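Local coordinates for uncharacterized protein (Pyrococcus abyssi, PDB 5IFF) that acts as a restriction DNA glycosylase, probably cutting adenine out of its recognition sequence, and is held here as a tetramer on nonspecific double-stranded DNA, at residues V167-L171 / A172-A176; I200-E203 / T204-N207. The protein carries 2 engineered substitutions. All blocks are in the same frame, centred on the assembly; numbering follows the deposited sequence.

Contact 1 of 2, residues V167-L171 / A172-A176; sequences VEPSL and AGRVA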
loop_
_atom_site.group_PDB
_atom_site.type_symbol
_atom_site.label_atom_id
_atom_site.label_comp_id
_atom_site.label_asym_id
_atom_site.label_seq_id
_atom_site.Cartn_x
_atom_site.Cartn_y
_atom_site.Cartn_z
ATOM N N VAL A 167 -19.395 11.217 24.323
ATOM C CA VAL A 167 -18.024 11.710 24.380
ATOM C C VAL A 167 -17.974 13.201 24.691
ATOM O O VAL A 167 -18.994 13.868 24.605
ATOM C CB VAL A 167 -17.277 11.454 23.033
ATOM C CG1 VAL A 167 -17.247 9.960 22.792
ATOM C CG2 VAL A 167 -17.902 12.228 21.899
ATOM N N GLU A 168 -16.781 13.712 25.011
ATOM C CA GLU A 168 -16.580 15.137 25.300
ATOM C C GLU A 168 -15.453 15.693 24.444
ATOM O O GLU A 168 -14.510 14.972 24.108
ATOM C CB GLU A 168 -16.202 15.386 26.767
ATOM C CG GLU A 168 -16.969 14.630 27.832
ATOM C CD GLU A 168 -16.445 14.978 29.249
ATOM O OE1 GLU A 168 -16.078 16.152 29.483
ATOM O OE2 GLU A 168 -16.389 14.084 30.120
ATOM N N PRO A 169 -15.498 16.980 24.131
ATOM C CA PRO A 169 -16.578 17.950 24.365
ATOM C C PRO A 169 -17.820 17.583 23.537
ATOM O O PRO A 169 -17.679 17.147 22.386
ATOM C CB PRO A 169 -15.977 19.274 23.886
ATOM C CG PRO A 169 -14.493 19.058 23.883
ATOM C CD PRO A 169 -14.300 17.614 23.555
ATOM N N SER A 170 -19.007 17.755 24.119
ATOM C CA SER A 170 -20.264 17.492 23.427
ATOM C C SER A 170 -20.242 17.873 21.938
ATOM O O SER A 170 -19.843 18.965 21.559
ATOM C CB SER A 170 -21.416 18.248 24.105
ATOM O OG SER A 170 -22.554 18.264 23.277
ATOM N N LEU A 171 -20.640 16.921 21.104
ATOM C CA LEU A 171 -20.665 17.152 19.647
ATOM C C LEU A 171 -22.008 17.714 19.154
ATOM O O LEU A 171 -22.107 18.184 18.003
ATOM C CB LEU A 171 -20.351 15.864 18.929
ATOM C CG LEU A 171 -18.850 15.562 18.971
ATOM C CD1 LEU A 171 -18.657 14.142 18.663
ATOM C CD2 LEU A 171 -18.158 16.492 17.959
ATOM N N ALA A 172 -23.031 17.697 20.021
ATOM C CA ALA A 172 -24.351 18.260 19.631
ATOM C C ALA A 172 -24.283 19.638 18.987
ATOM O O ALA A 172 -23.910 20.604 19.639
ATOM C CB ALA A 172 -25.300 18.340 20.863
ATOM N N GLY A 173 -24.663 19.739 17.710
ATOM C CA GLY A 173 -24.690 21.009 17.024
ATOM C C GLY A 173 -23.357 21.678 16.794
ATOM O O GLY A 173 -23.287 22.890 16.676
ATOM N N ARG A 174 -22.317 20.871 16.658
ATOM C CA ARG A 174 -20.940 21.347 16.627
ATOM C C ARG A 174 -20.260 20.830 15.347
ATOM O O ARG A 174 -20.558 19.704 14.911
ATOM C CB ARG A 174 -20.212 20.829 17.889
ATOM C CG ARG A 174 -18.793 21.270 18.016
ATOM C CD ARG A 174 -18.326 21.334 19.438
ATOM N NE ARG A 174 -17.822 20.059 19.948
ATOM C CZ ARG A 174 -16.674 19.509 19.574
ATOM N NH1 ARG A 174 -15.922 20.110 18.646
ATOM N NH2 ARG A 174 -16.285 18.355 20.119
ATOM N N VAL A 175 -19.343 21.599 14.766
ATOM C CA VAL A 175 -18.491 21.020 13.710
ATOM C C VAL A 175 -17.078 20.592 14.204
ATOM O O VAL A 175 -16.305 21.390 14.722
ATOM C CB VAL A 175 -18.336 21.972 12.497
ATOM C CG1 VAL A 175 -17.565 23.232 12.858
ATOM C CG2 VAL A 175 -17.651 21.250 11.356
ATOM N N ALA A 176 -16.762 19.316 14.046
ATOM C CA ALA A 176 -15.448 18.782 14.459
ATOM C C ALA A 176 -14.270 19.603 13.884
ATOM O O ALA A 176 -14.257 19.943 12.713
ATOM C CB ALA A 176 -15.327 17.338 14.050
#
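Arg-174 folds back over the residues before it and hands two N-H groups to neighbouring backbone carbonyls. Its NE reaches Ser-170 O at 2.8 Å, and its NH2 reaches Pro-169 O at 2.9 Å in a nearly straight bond (168° at the hydrogen). Both oxygens lie close to the guanidinium plane, at its edge, whereas NH2 stands above the plane of the Pro-169 carbonyl. With CG anti to the backbone N (chi1 -178°), the arginine chain starts out extended; a bend at chi3 (86°) then swings the guanidinium round toward Pro-169. Leu-171 CD2 lies over one face of the flat group, 3.4 Å from Arg-174 NH2 and offset toward the rim. The chain reverses here through a type II beta turn from Leu-171 to Arg-174, with Gly-173 at a positive phi and a weak bond from Arg-174 N to Leu-171 O, 3.0 Å long. Ser-170 adds another weak link, its OG accepting from Ala-172 N at 3.3 Å, while the Ala-172 methyl sits beside the same hydroxyl. A leucine in place of Arg-174 would probably leave the carbonyls of Pro-169 and Ser-170 without these donors and Glu-180 without its salt-bridge mate, since NH2 also pairs with that carboxylate. A cis peptide precedes Pro-169, and CB of its ring packs against Arg-174 NH2 at 3.9 Å. Backbone hydrogen bonds pair Gly-173 with Pro-46 and Arg-174 with Phe-45, tying this surface loop to another part of the chain; the nearest atom of the contact is about 5 Å from the bound DNA.

Contact 2 of 2, residues I200-E203 / T204-N207; sequences IASE and THKN
Ser-202 caps helix 203-216: its OG accepts from His-205 N at 2.9 Å, with 161° at the hydrogen. The hydroxyl is placed there by a chi1 of 70°, which sets OG between the backbone N and the carbonyl carbon. Two backbone bonds of the first turn follow, Lys-206 N to Ser-202 O and Asn-207 N to Glu-203 O, each 2.9 Å. Ser-202 is also the residue at which helix 188-201 leaves helical geometry, so a single extended residue separates the two helices. Around the cap, the His-205 ring approaches obliquely, bringing CD2 to 3.1 Å from Ser-202 OG and to 3.9 Å from Ala-201 CB. On the other side of CG, ND1 is hydrogen-bonded to Tyr-62 OH, and Phe-198 meets the imidazole edge-to-face; these two partners probably hold the ring. On the outer side, Glu-203 CG touches Asn-207 ND2 at 3.8 Å, the carboxylate and amide planes being 66° apart. Lys-206 NZ leads away and is hydrogen-bonded to Ala-97 O, Val-100 O and Tyr-103 OH. Ala-201 lies about 5 Å, side chain to side chain, from Val-158, which binds adenine in another structure of this protein; none is bound to this chain. Ser-202 thus spends both OG and O on the N-H groups of His-205 and Lys-206 at the helix start.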
loop_
_atom_site.group_PDB
_atom_site.type_symbol
_atom_site.label_atom_id
_atom_site.label_comp_id
_atom_site.label_asym_id
_atom_site.label_seq_id
_atom_site.Cartn_x
_atom_site.Cartn_y
_atom_site.Cartn_z
ATOM N N ILE A 200 -15.587 -15.216 23.654
ATOM C CA ILE A 200 -16.533 -16.037 22.870
ATOM C C ILE A 200 -16.250 -15.971 21.344
ATOM O O ILE A 200 -16.824 -16.733 20.577
ATOM C CB ILE A 200 -17.979 -15.657 23.125
ATOM C CG1 ILE A 200 -18.288 -14.243 22.605
ATOM C CG2 ILE A 200 -18.312 -15.823 24.610
ATOM C CD1 ILE A 200 -19.798 -14.022 22.367
ATOM N N ALA A 201 -15.311 -15.121 20.936
ATOM C CA ALA A 201 -14.991 -14.974 19.503
ATOM C C ALA A 201 -14.287 -16.189 18.891
ATOM O O ALA A 201 -14.637 -16.637 17.770
ATOM C CB ALA A 201 -14.121 -13.718 19.306
ATOM N N SER A 202 -13.268 -16.707 19.585
ATOM C CA SER A 202 -12.530 -17.903 19.130
ATOM C C SER A 202 -11.776 -18.511 20.293
ATOM O O SER A 202 -11.442 -17.785 21.256
ATOM C CB SER A 202 -11.531 -17.579 18.033
ATOM O OG SER A 202 -10.428 -16.816 18.529
ATOM N N GLU A 203 -11.432 -19.798 20.183
ATOM C CA GLU A 203 -10.669 -20.417 21.265
ATOM C C GLU A 203 -9.330 -19.708 21.425
ATOM O O GLU A 203 -8.840 -19.514 22.516
ATOM C CB GLU A 203 -10.441 -21.918 21.009
ATOM C CG GLU A 203 -9.768 -22.607 22.197
ATOM C CD GLU A 203 -9.779 -24.127 22.110
ATOM O OE1 GLU A 203 -10.284 -24.675 21.120
ATOM O OE2 GLU A 203 -9.282 -24.768 23.054
ATOM N N THR A 204 -8.720 -19.321 20.319
ATOM C CA THR A 204 -7.431 -18.654 20.393
ATOM C C THR A 204 -7.532 -17.317 21.120
ATOM O O THR A 204 -6.686 -16.979 21.973
ATOM C CB THR A 204 -6.844 -18.434 18.985
ATOM O OG1 THR A 204 -6.587 -19.715 18.394
ATOM C CG2 THR A 204 -5.514 -17.691 19.085
ATOM N N HIS A 205 -8.583 -16.558 20.799
ATOM C CA HIS A 205 -8.769 -15.285 21.498
ATOM C C HIS A 205 -9.004 -15.519 22.980
ATOM O O HIS A 205 -8.447 -14.798 23.792
ATOM C CB HIS A 205 -9.947 -14.484 20.915
ATOM C CG HIS A 205 -9.631 -13.775 19.628
ATOM N ND1 HIS A 205 -8.452 -13.076 19.434
ATOM C CD2 HIS A 205 -10.318 -13.691 18.464
ATOM C CE1 HIS A 205 -8.444 -12.586 18.191
ATOM N NE2 HIS A 205 -9.567 -12.943 17.594
ATOM N N LYS A 206 -9.832 -16.506 23.312
ATOM C CA LYS A 206 -10.093 -16.818 24.740
ATOM C C LYS A 206 -8.781 -17.156 25.479
ATOM O O LYS A 206 -8.518 -16.673 26.607
ATOM C CB LYS A 206 -11.081 -18.003 24.860
ATOM C CG LYS A 206 -11.325 -18.399 26.342
ATOM C CD LYS A 206 -12.353 -19.538 26.523
ATOM C CE LYS A 206 -11.689 -20.846 26.737
ATOM N NZ LYS A 206 -12.672 -21.993 27.045
ATOM N N ASN A 207 -7.974 -18.014 24.854
ATOM C CA ASN A 207 -6.715 -18.411 25.454
ATOM C C ASN A 207 -5.856 -17.198 25.694
ATOM O O ASN A 207 -5.224 -17.089 26.753
ATOM C CB ASN A 207 -5.969 -19.423 24.556
ATOM C CG ASN A 207 -6.666 -20.777 24.521
ATOM O OD1 ASN A 207 -7.471 -21.113 25.404
ATOM N ND2 ASN A 207 -6.344 -21.568 23.525
#

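In the fold
Contact 1 comes first along the chain, in the loop between strands 154-163 and 181-186; contact 2 follows after strand 181-186, where helix 188-201 gives way to helix 203-216. Their centres are about 36 Å apart, on opposite sides of the chain's centre, and about 24 Å separates their nearest atoms. Both belong to the part of the chain that matches the R.Pab1 restriction endonuclease family. Contact 1, a surface turn, probably belongs to the DNA-facing side. Contact 2 is partly buried, packs on strands 140-147 and 154-163 of the large antiparallel sheet, and shapes the helical layer next to the adenine-binding residues, so the two probably serve separate regions of the subunit.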